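High choriolytic enzyme 1 (Oryzias latipes, PDB 3VTG) is a zinc-dependent endopeptidase of the astacin family that swells and breaks down the inner layer of the fish egg envelope at hatching. Local coordinates at residues C10-A15 with V195-R200; V65-G70 with S85-G90; Y149-H154 with R187-R192. All coordinates share one frame; numbering follows the deposited sequence.

Contact 1: C10-A15 with V195-R200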
loop_
_atom_site.group_PDB
_atom_site.type_symbol
_atom_site.label_atom_id
_atom_site.label_comp_id
_atom_site.label_asym_id
_atom_site.label_seq_id
_atom_site.Cartn_x
_atom_site.Cartn_y
_atom_site.Cartn_z
ATOM N N CYS A 10 -16.382 -0.224 -4.050
ATOM C CA CYS A 10 -14.976 -0.582 -4.207
ATOM C C CYS A 10 -14.075 -0.048 -3.096
ATOM O O CYS A 10 -12.956 -0.524 -2.923
ATOM C CB CYS A 10 -14.466 -0.044 -5.545
ATOM S SG CYS A 10 -15.106 -0.922 -6.985
ATOM N N PHE A 11 -14.559 0.950 -2.360
ATOM C CA PHE A 11 -13.761 1.609 -1.326
ATOM C C PHE A 11 -14.455 1.509 0.024
ATOM O O PHE A 11 -15.647 1.213 0.094
ATOM C CB PHE A 11 -13.509 3.075 -1.697
ATOM C CG PHE A 11 -12.779 3.252 -3.001
ATOM C CD1 PHE A 11 -11.392 3.169 -3.056
ATOM C CD2 PHE A 11 -13.482 3.500 -4.177
ATOM C CE1 PHE A 11 -10.716 3.327 -4.258
ATOM C CE2 PHE A 11 -12.812 3.660 -5.382
ATOM C CZ PHE A 11 -11.428 3.577 -5.421
ATOM N N TRP A 12 -13.703 1.743 1.097
ATOM C CA TRP A 12 -14.267 1.713 2.446
ATOM C C TRP A 12 -15.232 2.844 2.641
ATOM O O TRP A 12 -15.028 3.942 2.121
ATOM C CB TRP A 12 -13.156 1.703 3.491
ATOM C CG TRP A 12 -12.314 0.466 3.346
ATOM C CD1 TRP A 12 -11.128 0.325 2.629
ATOM C CD2 TRP A 12 -12.605 -0.873 3.872
ATOM N NE1 TRP A 12 -10.670 -0.966 2.694
ATOM C CE2 TRP A 12 -11.507 -1.735 3.429
ATOM C CE3 TRP A 12 -13.619 -1.418 4.654
ATOM C CZ2 TRP A 12 -11.451 -3.081 3.758
ATOM C CZ3 TRP A 12 -13.550 -2.776 4.985
ATOM C CH2 TRP A 12 -12.494 -3.588 4.543
ATOM N N LYS A 13 -16.310 2.564 3.366
ATOM C CA LYS A 13 -17.401 3.513 3.548
ATOM C C LYS A 13 -17.038 4.660 4.479
ATOM O O LYS A 13 -16.424 4.458 5.527
ATOM C CB LYS A 13 -18.642 2.794 4.076
ATOM C CG LYS A 13 -19.420 2.028 3.015
ATOM C CD LYS A 13 -20.605 1.269 3.603
ATOM C CE LYS A 13 -21.516 2.148 4.453
ATOM N NZ LYS A 13 -22.023 3.361 3.749
ATOM N N LYS A 14 -17.419 5.867 4.081
ATOM C CA LYS A 14 -17.249 7.039 4.923
ATOM C C LYS A 14 -18.537 7.310 5.695
ATOM O O LYS A 14 -19.622 7.358 5.112
ATOM C CB LYS A 14 -16.854 8.253 4.081
ATOM C CG LYS A 14 -16.456 9.471 4.897
ATOM C CD LYS A 14 -15.271 10.175 4.263
ATOM C CE LYS A 14 -15.163 11.622 4.705
ATOM N NZ LYS A 14 -16.143 12.470 3.981
ATOM N N ALA A 15 -18.407 7.468 7.009
ATOM C CA ALA A 15 -19.546 7.779 7.869
ATOM C C ALA A 15 -19.924 9.249 7.728
ATOM O O ALA A 15 -19.161 10.045 7.175
ATOM C CB ALA A 15 -19.223 7.446 9.318
ATOM N N VAL A 195 -7.632 12.914 -0.185
ATOM C CA VAL A 195 -8.385 13.255 -1.391
ATOM C C VAL A 195 -9.363 12.132 -1.759
ATOM O O VAL A 195 -10.547 12.386 -1.986
ATOM C CB VAL A 195 -7.461 13.610 -2.580
ATOM C CG1 VAL A 195 -8.272 13.836 -3.848
ATOM C CG2 VAL A 195 -6.638 14.853 -2.270
ATOM N N LEU A 196 -8.874 10.892 -1.791
ATOM C CA LEU A 196 -9.706 9.745 -2.159
ATOM C C LEU A 196 -10.905 9.570 -1.223
ATOM O O LEU A 196 -12.027 9.323 -1.674
ATOM C CB LEU A 196 -8.869 8.460 -2.210
ATOM C CG LEU A 196 -9.577 7.170 -2.641
ATOM C CD1 LEU A 196 -10.094 7.256 -4.070
ATOM C CD2 LEU A 196 -8.653 5.973 -2.486
ATOM N N TYR A 197 -10.658 9.710 0.076
ATOM C CA TYR A 197 -11.699 9.516 1.079
ATOM C C TYR A 197 -12.346 10.816 1.546
ATOM O O TYR A 197 -13.127 10.813 2.491
ATOM C CB TYR A 197 -11.162 8.679 2.246
ATOM C CG TYR A 197 -11.019 7.228 1.858
ATOM C CD1 TYR A 197 -12.118 6.373 1.897
ATOM C CD2 TYR A 197 -9.799 6.719 1.411
ATOM C CE1 TYR A 197 -12.007 5.048 1.520
ATOM C CE2 TYR A 197 -9.679 5.388 1.033
ATOM C CZ TYR A 197 -10.788 4.560 1.091
ATOM O OH TYR A 197 -10.702 3.235 0.723
ATOM N N ASN A 198 -12.033 11.919 0.864
ATOM C CA ASN A 198 -12.618 13.237 1.150
ATOM C C ASN A 198 -12.559 13.607 2.635
ATOM O O ASN A 198 -13.553 14.037 3.228
ATOM C CB ASN A 198 -14.052 13.329 0.601
ATOM C CG ASN A 198 -14.553 14.760 0.499
ATOM O OD1 ASN A 198 -13.790 15.681 0.209
ATOM N ND2 ASN A 198 -15.849 14.950 0.734
ATOM N N CYS A 199 -11.383 13.433 3.233
ATOM C CA CYS A 199 -11.188 13.739 4.647
ATOM C C CYS A 199 -11.095 15.240 4.868
ATOM O O CYS A 199 -10.318 15.930 4.199
ATOM C CB CYS A 199 -9.926 13.069 5.185
ATOM S SG CYS A 199 -9.852 11.272 5.007
ATOM N N ARG A 200 -11.889 15.731 5.815
ATOM C CA ARG A 200 -11.910 17.147 6.170
ATOM C C ARG A 200 -11.673 17.347 7.663
ATOM O O ARG A 200 -11.740 16.399 8.446
ATOM C CB ARG A 200 -13.239 17.778 5.757
ATOM C CG ARG A 200 -13.362 18.048 4.265
ATOM C CD ARG A 200 -14.742 18.575 3.898
ATOM N NE ARG A 200 -15.099 19.780 4.647
ATOM C CZ ARG A 200 -16.166 20.538 4.401
ATOM N NH1 ARG A 200 -16.997 20.232 3.411
ATOM N NH2 ARG A 200 -16.398 21.610 5.144
#
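The phenol end of Y197 is the main bump of this contact, and the hollow it enters lies between F11 and W12. Its OH stands 3.7 Å from F11 CB and 3.5 Å from W12 CD1, at the rims of both aromatic rings. The W12 backbone N meets the tyrosine ring edge-on, in its plane, and gives OH a weak hydrogen bond; OH also bonds to L105 O. W12 lies alongside Y197, pointing the same way, and its NE1 is hydrogen-bonded to A104 O. A second, smaller bump is the forked tip of L196: CD1 sits over a face of F11, while CD2 is 3.8 Å from F11 CE1, branched carbon against flat ring. L196 belongs to the last turn of helix 187-196, which ends in a Schellman motif with N198 as C-prime residue; asparagine tolerates the positive phi needed there. N198 O, just past the helix, weakly accepts K14 NZ at 3.1 Å. CG of K14 is anti to the backbone N (chi1 -171°), which sends the long chain across toward N198, with its amine near the surface. Further along the tail, C199 is tied to C50 by a disulfide.

Contact 2: V65-G70 with S85-G90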
loop_
_atom_site.group_PDB
_atom_site.type_symbol
_atom_site.label_atom_id
_atom_site.label_comp_id
_atom_site.label_asym_id
_atom_site.label_seq_id
_atom_site.Cartn_x
_atom_site.Cartn_y
_atom_site.Cartn_z
ATOM N N VAL A 65 -6.142 -10.159 9.160
ATOM C CA VAL A 65 -4.679 -10.150 9.118
ATOM C C VAL A 65 -4.144 -11.541 9.459
ATOM O O VAL A 65 -4.400 -12.070 10.546
ATOM C CB VAL A 65 -4.066 -9.082 10.054
ATOM C CG1 VAL A 65 -2.556 -9.015 9.872
ATOM C CG2 VAL A 65 -4.691 -7.713 9.801
ATOM N N VAL A 66 -3.408 -12.125 8.517
ATOM C CA VAL A 66 -2.932 -13.504 8.632
ATOM C C VAL A 66 -1.454 -13.589 8.263
ATOM O O VAL A 66 -0.951 -12.759 7.500
ATOM C CB VAL A 66 -3.748 -14.473 7.739
ATOM C CG1 VAL A 66 -5.154 -14.670 8.293
ATOM C CG2 VAL A 66 -3.800 -13.985 6.296
ATOM N N SER A 67 -0.754 -14.580 8.808
ATOM C CA SER A 67 0.641 -14.794 8.438
ATOM C C SER A 67 0.735 -15.831 7.330
ATOM O O SER A 67 0.896 -17.022 7.593
ATOM C CB SER A 67 1.480 -15.214 9.643
ATOM O OG SER A 67 2.840 -15.365 9.262
ATOM N N LYS A 68 0.622 -15.376 6.089
ATOM C CA LYS A 68 0.757 -16.271 4.944
ATOM C C LYS A 68 2.043 -15.958 4.178
ATOM O O LYS A 68 3.003 -15.458 4.772
ATOM C CB LYS A 68 -0.508 -16.240 4.077
ATOM C CG LYS A 68 -1.703 -16.825 4.818
ATOM C CD LYS A 68 -2.931 -17.007 3.948
ATOM C CE LYS A 68 -4.003 -17.756 4.721
ATOM N NZ LYS A 68 -5.265 -17.918 3.952
ATOM N N THR A 69 2.076 -16.265 2.884
ATOM C CA THR A 69 3.291 -16.103 2.085
ATOM C C THR A 69 3.555 -14.631 1.776
ATOM O O THR A 69 2.841 -14.013 0.982
ATOM C CB THR A 69 3.226 -16.922 0.779
ATOM O OG1 THR A 69 2.821 -18.264 1.076
ATOM C CG2 THR A 69 4.588 -16.945 0.087
ATOM N N GLY A 70 4.585 -14.081 2.414
ATOM C CA GLY A 70 5.011 -12.708 2.168
ATOM C C GLY A 70 4.079 -11.649 2.730
ATOM O O GLY A 70 3.266 -11.914 3.622
ATOM N N SER A 85 -1.884 -10.221 4.362
ATOM C CA SER A 85 -0.814 -11.048 4.898
ATOM C C SER A 85 0.350 -10.228 5.423
ATOM O O SER A 85 0.940 -9.423 4.696
ATOM C CB SER A 85 -0.321 -12.045 3.853
ATOM O OG SER A 85 0.681 -12.882 4.402
ATOM N N ILE A 86 0.656 -10.434 6.699
ATOM C CA ILE A 86 1.888 -9.948 7.304
ATOM C C ILE A 86 2.638 -11.195 7.774
ATOM O O ILE A 86 2.417 -11.684 8.886
ATOM C CB ILE A 86 1.614 -8.964 8.475
ATOM C CG1 ILE A 86 0.850 -7.724 7.984
ATOM C CG2 ILE A 86 2.903 -8.558 9.186
ATOM C CD1 ILE A 86 1.575 -6.888 6.941
ATOM N N ASN A 87 3.491 -11.742 6.910
ATOM C CA ASN A 87 4.292 -12.897 7.297
ATOM C C ASN A 87 5.144 -12.544 8.513
ATOM O O ASN A 87 5.813 -11.508 8.530
ATOM C CB ASN A 87 5.175 -13.385 6.151
ATOM C CG ASN A 87 5.974 -14.620 6.525
ATOM O OD1 ASN A 87 7.104 -14.514 7.002
ATOM N ND2 ASN A 87 5.381 -15.793 6.338
ATOM N N ARG A 88 5.104 -13.407 9.526
ATOM C CA ARG A 88 5.798 -13.166 10.793
ATOM C C ARG A 88 7.310 -13.022 10.641
ATOM O O ARG A 88 7.950 -12.327 11.431
ATOM C CB ARG A 88 5.500 -14.289 11.785
ATOM C CG ARG A 88 4.038 -14.423 12.168
ATOM C CD ARG A 88 3.847 -15.639 13.050
ATOM N NE ARG A 88 4.179 -15.350 14.442
ATOM C CZ ARG A 88 4.252 -16.264 15.403
ATOM N NH1 ARG A 88 4.036 -17.546 15.133
ATOM N NH2 ARG A 88 4.541 -15.893 16.640
ATOM N N GLY A 89 7.868 -13.675 9.626
ATOM C CA GLY A 89 9.313 -13.686 9.411
ATOM C C GLY A 89 9.856 -12.509 8.625
ATOM O O GLY A 89 10.989 -12.084 8.855
ATOM N N GLY A 90 9.064 -11.975 7.700
ATOM C CA GLY A 90 9.573 -10.947 6.792
ATOM C C GLY A 90 8.823 -9.631 6.708
ATOM O O GLY A 90 9.257 -8.718 6.002
#
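S85 OG is the knot of the tight half of this contact. It takes the backbone N-H of K68 at 3.0 Å and gives its own proton to G70 O at 2.9 Å, so the small hydroxyl of a buried serine both donates and accepts inside the curl of 67-70. With OG anti to the backbone N (chi1 -178°), the group is carried into that curl. G70 O is gripped again by N87 N, a longer bond that comes from the opposite face of the carbonyl plane; the positive phi of G70 is one that glycine adopts readily. Behind the curl, I86 N bonds to V66 O, and S85 CA makes a CH...O contact with the same oxygen. These links belong to the parallel pairing of strands 62-66 and 81-86, in the mixed sheet of the N-terminal half of the astacin catalytic domain. V65 CG1 touches I86 CG1 on the buried side, where I86 also packs on I97 and E100 of the zinc-binding helix 94-105.

Toward solvent the links are sparser and run through single side chains. N87 spends both ends of its amide: ND2 gives a hydrogen bond of 2.9 Å to K68 O, which lies nearly in the plane of the N87 amide, while OD1 receives G89 N in an Asx turn that folds 87-89 back. S67 OG accepts R88 N at 3.0 Å and rests against R88 CG. Beyond that point the long aliphatic stem of R88 lets this exposed residue reach a salt bridge with E34, and K68, equally long and extended beyond CG, carries its amine to a salt bridge with E83.

Contact 3: Y149-H154 with R187-R192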
loop_
_atom_site.group_PDB
_atom_site.type_symbol
_atom_site.label_atom_id
_atom_site.label_comp_id
_atom_site.label_asym_id
_atom_site.label_seq_id
_atom_site.Cartn_x
_atom_site.Cartn_y
_atom_site.Cartn_z
ATOM N N TYR A 149 8.735 9.802 -5.862
ATOM C CA TYR A 149 9.821 8.847 -5.651
ATOM C C TYR A 149 9.891 8.380 -4.198
ATOM O O TYR A 149 10.351 7.272 -3.920
ATOM C CB TYR A 149 11.167 9.472 -6.000
ATOM C CG TYR A 149 11.442 9.739 -7.463
ATOM C CD1 TYR A 149 11.493 8.700 -8.396
ATOM C CD2 TYR A 149 11.708 11.033 -7.902
ATOM C CE1 TYR A 149 11.783 8.952 -9.730
ATOM C CE2 TYR A 149 12.002 11.295 -9.229
ATOM C CZ TYR A 149 12.033 10.256 -10.137
ATOM O OH TYR A 149 12.332 10.537 -11.451
ATOM N N SER A 150 9.450 9.240 -3.281
ATOM C CA SER A 150 9.545 8.974 -1.845
ATOM C C SER A 150 8.319 8.274 -1.255
ATOM O O SER A 150 8.244 8.082 -0.040
ATOM C CB SER A 150 9.840 10.269 -1.075
ATOM O OG SER A 150 8.674 11.056 -0.900
ATOM N N SER A 151 7.368 7.893 -2.108
ATOM C CA SER A 151 6.161 7.195 -1.659
ATOM C C SER A 151 6.488 5.861 -1.005
ATOM O O SER A 151 7.348 5.119 -1.480
ATOM C CB SER A 151 5.203 6.954 -2.825
ATOM O OG SER A 151 4.144 6.092 -2.429
ATOM N N ILE A 152 5.766 5.549 0.069
ATOM C CA ILE A 152 5.872 4.250 0.735
ATOM C C ILE A 152 5.409 3.119 -0.198
ATOM O O ILE A 152 5.606 1.942 0.098
ATOM C CB ILE A 152 5.078 4.253 2.066
ATOM C CG1 ILE A 152 5.652 3.225 3.056
ATOM C CG2 ILE A 152 3.580 4.075 1.820
ATOM C CD1 ILE A 152 5.041 3.293 4.443
ATOM N N MET A 153 4.815 3.493 -1.331
ATOM C CA MET A 153 4.317 2.529 -2.316
ATOM C C MET A 153 5.279 2.278 -3.483
ATOM O O MET A 153 4.981 1.480 -4.369
ATOM C CB MET A 153 2.951 2.970 -2.862
ATOM C CG MET A 153 1.894 3.248 -1.799
ATOM S SD MET A 153 1.671 1.913 -0.602
ATOM C CE MET A 153 0.875 0.668 -1.611
ATOM N N HIS A 154 6.424 2.956 -3.484
ATOM C CA HIS A 154 7.398 2.799 -4.562
ATOM C C HIS A 154 8.326 1.651 -4.289
ATOM O O HIS A 154 8.903 1.568 -3.208
ATOM C CB HIS A 154 8.206 4.082 -4.738
ATOM C CG HIS A 154 8.779 4.257 -6.127
ATOM N ND1 HIS A 154 9.651 3.386 -6.675
ATOM C CD2 HIS A 154 8.567 5.250 -7.080
ATOM C CE1 HIS A 154 9.973 3.801 -7.917
ATOM N NE2 HIS A 154 9.312 4.940 -8.162
ATOM N N ARG A 187 4.342 12.780 2.259
ATOM C CA ARG A 187 3.342 13.832 2.173
ATOM C C ARG A 187 2.267 13.488 1.140
ATOM O O ARG A 187 1.073 13.614 1.417
ATOM C CB ARG A 187 4.006 15.169 1.848
ATOM C CG ARG A 187 3.086 16.370 1.988
ATOM C CD ARG A 187 2.600 16.873 0.648
ATOM N NE ARG A 187 3.699 17.367 -0.177
ATOM C CZ ARG A 187 3.577 18.334 -1.079
ATOM N NH1 ARG A 187 2.404 18.919 -1.267
ATOM N NH2 ARG A 187 4.627 18.712 -1.791
ATOM N N TRP A 188 2.688 13.038 -0.041
ATOM C CA TRP A 188 1.730 12.661 -1.074
ATOM C C TRP A 188 0.934 11.428 -0.737
ATOM O O TRP A 188 -0.243 11.367 -1.072
ATOM C CB TRP A 188 2.379 12.568 -2.453
ATOM C CG TRP A 188 2.770 13.919 -2.997
ATOM C CD1 TRP A 188 4.047 14.370 -3.303
ATOM C CD2 TRP A 188 1.883 15.054 -3.298
ATOM N NE1 TRP A 188 4.016 15.661 -3.767
ATOM C CE2 TRP A 188 2.750 16.132 -3.786
ATOM C CE3 TRP A 188 0.507 15.277 -3.220
ATOM C CZ2 TRP A 188 2.241 17.367 -4.178
ATOM C CZ3 TRP A 188 0.008 16.525 -3.620
ATOM C CH2 TRP A 188 0.857 17.542 -4.086
ATOM N N ASP A 189 1.545 10.457 -0.052
ATOM C CA ASP A 189 0.793 9.289 0.439
ATOM C C ASP A 189 -0.396 9.739 1.294
ATOM O O ASP A 189 -1.522 9.286 1.085
ATOM C CB ASP A 189 1.676 8.349 1.271
ATOM C CG ASP A 189 2.722 7.604 0.447
ATOM O OD1 ASP A 189 2.479 7.294 -0.744
ATOM O OD2 ASP A 189 3.789 7.305 1.026
ATOM N N ILE A 190 -0.129 10.630 2.250
ATOM C CA ILE A 190 -1.156 11.149 3.159
ATOM C C ILE A 190 -2.205 11.972 2.403
ATOM O O ILE A 190 -3.409 11.792 2.605
ATOM C CB ILE A 190 -0.512 11.952 4.318
ATOM C CG1 ILE A 190 0.297 11.023 5.242
ATOM C CG2 ILE A 190 -1.552 12.749 5.104
ATOM C CD1 ILE A 190 -0.517 9.979 5.984
ATOM N N THR A 191 -1.738 12.851 1.519
ATOM C CA THR A 191 -2.627 13.693 0.721
ATOM C C THR A 191 -3.581 12.836 -0.117
ATOM O O THR A 191 -4.782 13.111 -0.179
ATOM C CB THR A 191 -1.826 14.664 -0.172
ATOM O OG1 THR A 191 -1.028 15.521 0.656
ATOM C CG2 THR A 191 -2.755 15.523 -1.031
ATOM N N ARG A 192 -3.047 11.785 -0.737
ATOM C CA ARG A 192 -3.845 10.888 -1.571
ATOM C C ARG A 192 -4.982 10.216 -0.804
ATOM O O ARG A 192 -6.103 10.142 -1.303
ATOM C CB ARG A 192 -2.960 9.831 -2.228
ATOM C CG ARG A 192 -2.087 10.370 -3.346
ATOM C CD ARG A 192 -0.949 9.409 -3.611
ATOM N NE ARG A 192 -0.014 9.940 -4.596
ATOM C CZ ARG A 192 1.113 9.335 -4.957
ATOM N NH1 ARG A 192 1.466 8.181 -4.405
ATOM N NH2 ARG A 192 1.894 9.895 -5.867
#
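CG of D189 stands anti to its own carbonyl carbon (chi1 -70°) and OG of S151 anti to the backbone nitrogen (chi1 171°), and these two settings bring the hydroxyl within bonding distance of the carboxylate. S151 OG donates to D189 OD1 at 2.7 Å, and I152 N donates to OD2 at 2.8 Å in an almost straight bond of 172°. Both oxygens use their syn lone pairs, so the carboxylate closes on the loop like a fork, and the two bonds fix its rotation. Aspartate suits the place because its short stem holds both acceptors close to the helix. S151 OG also accepts M153 N at 2.9 Å, forming an ST turn inside the type I turn 151-154. I152 CG2 lies 3.3 Å from OD2, an apolar flank beside the bond. R192 NH1 forms a long salt bridge of 3.9 Å with D189 OD1, which lies well out of the guanidinium plane, so only the charges interact, though this probably still favours an ionised carboxylate; the firmer salt bridge of R192 is with E110. Were D189 an alanine, I152 N and the hydroxyl of S151 would probably lose their acceptors in a buried setting, and the turn would be freer to shift. D189 OD2 further accepts S186 N, just before helix 187-196. The turn also lies against helix 94-105: M153, the methionine of the Met-turn that defines metzincins such as astacin, packs on H99 and H103, and I152 O bonds to H99 ND1. Y149 and H154 touch V120 of strand 120-122.

How the contacts relate
Contacts 1 and 3 share helix 187-196: contact 3 uses its beginning and contact 1 its end, with centres about 17 Å apart, so one helix joins the Met-turn to the segment before the first strand. Contact 2 lies apart, about 27 Å from contact 1 and about 23 Å from contact 3 between centres, and on the opposite side of the chain's centre from contact 3. All three meet helix 94-105. The side chain of M153 in contact 3 is about 5 Å from the zinc ion, held by H99, H103 and H109, whereas that of I86 in contact 2 is about 10 Å from the metal but about 4 Å from the side chain of E100, the predicted active-site residue.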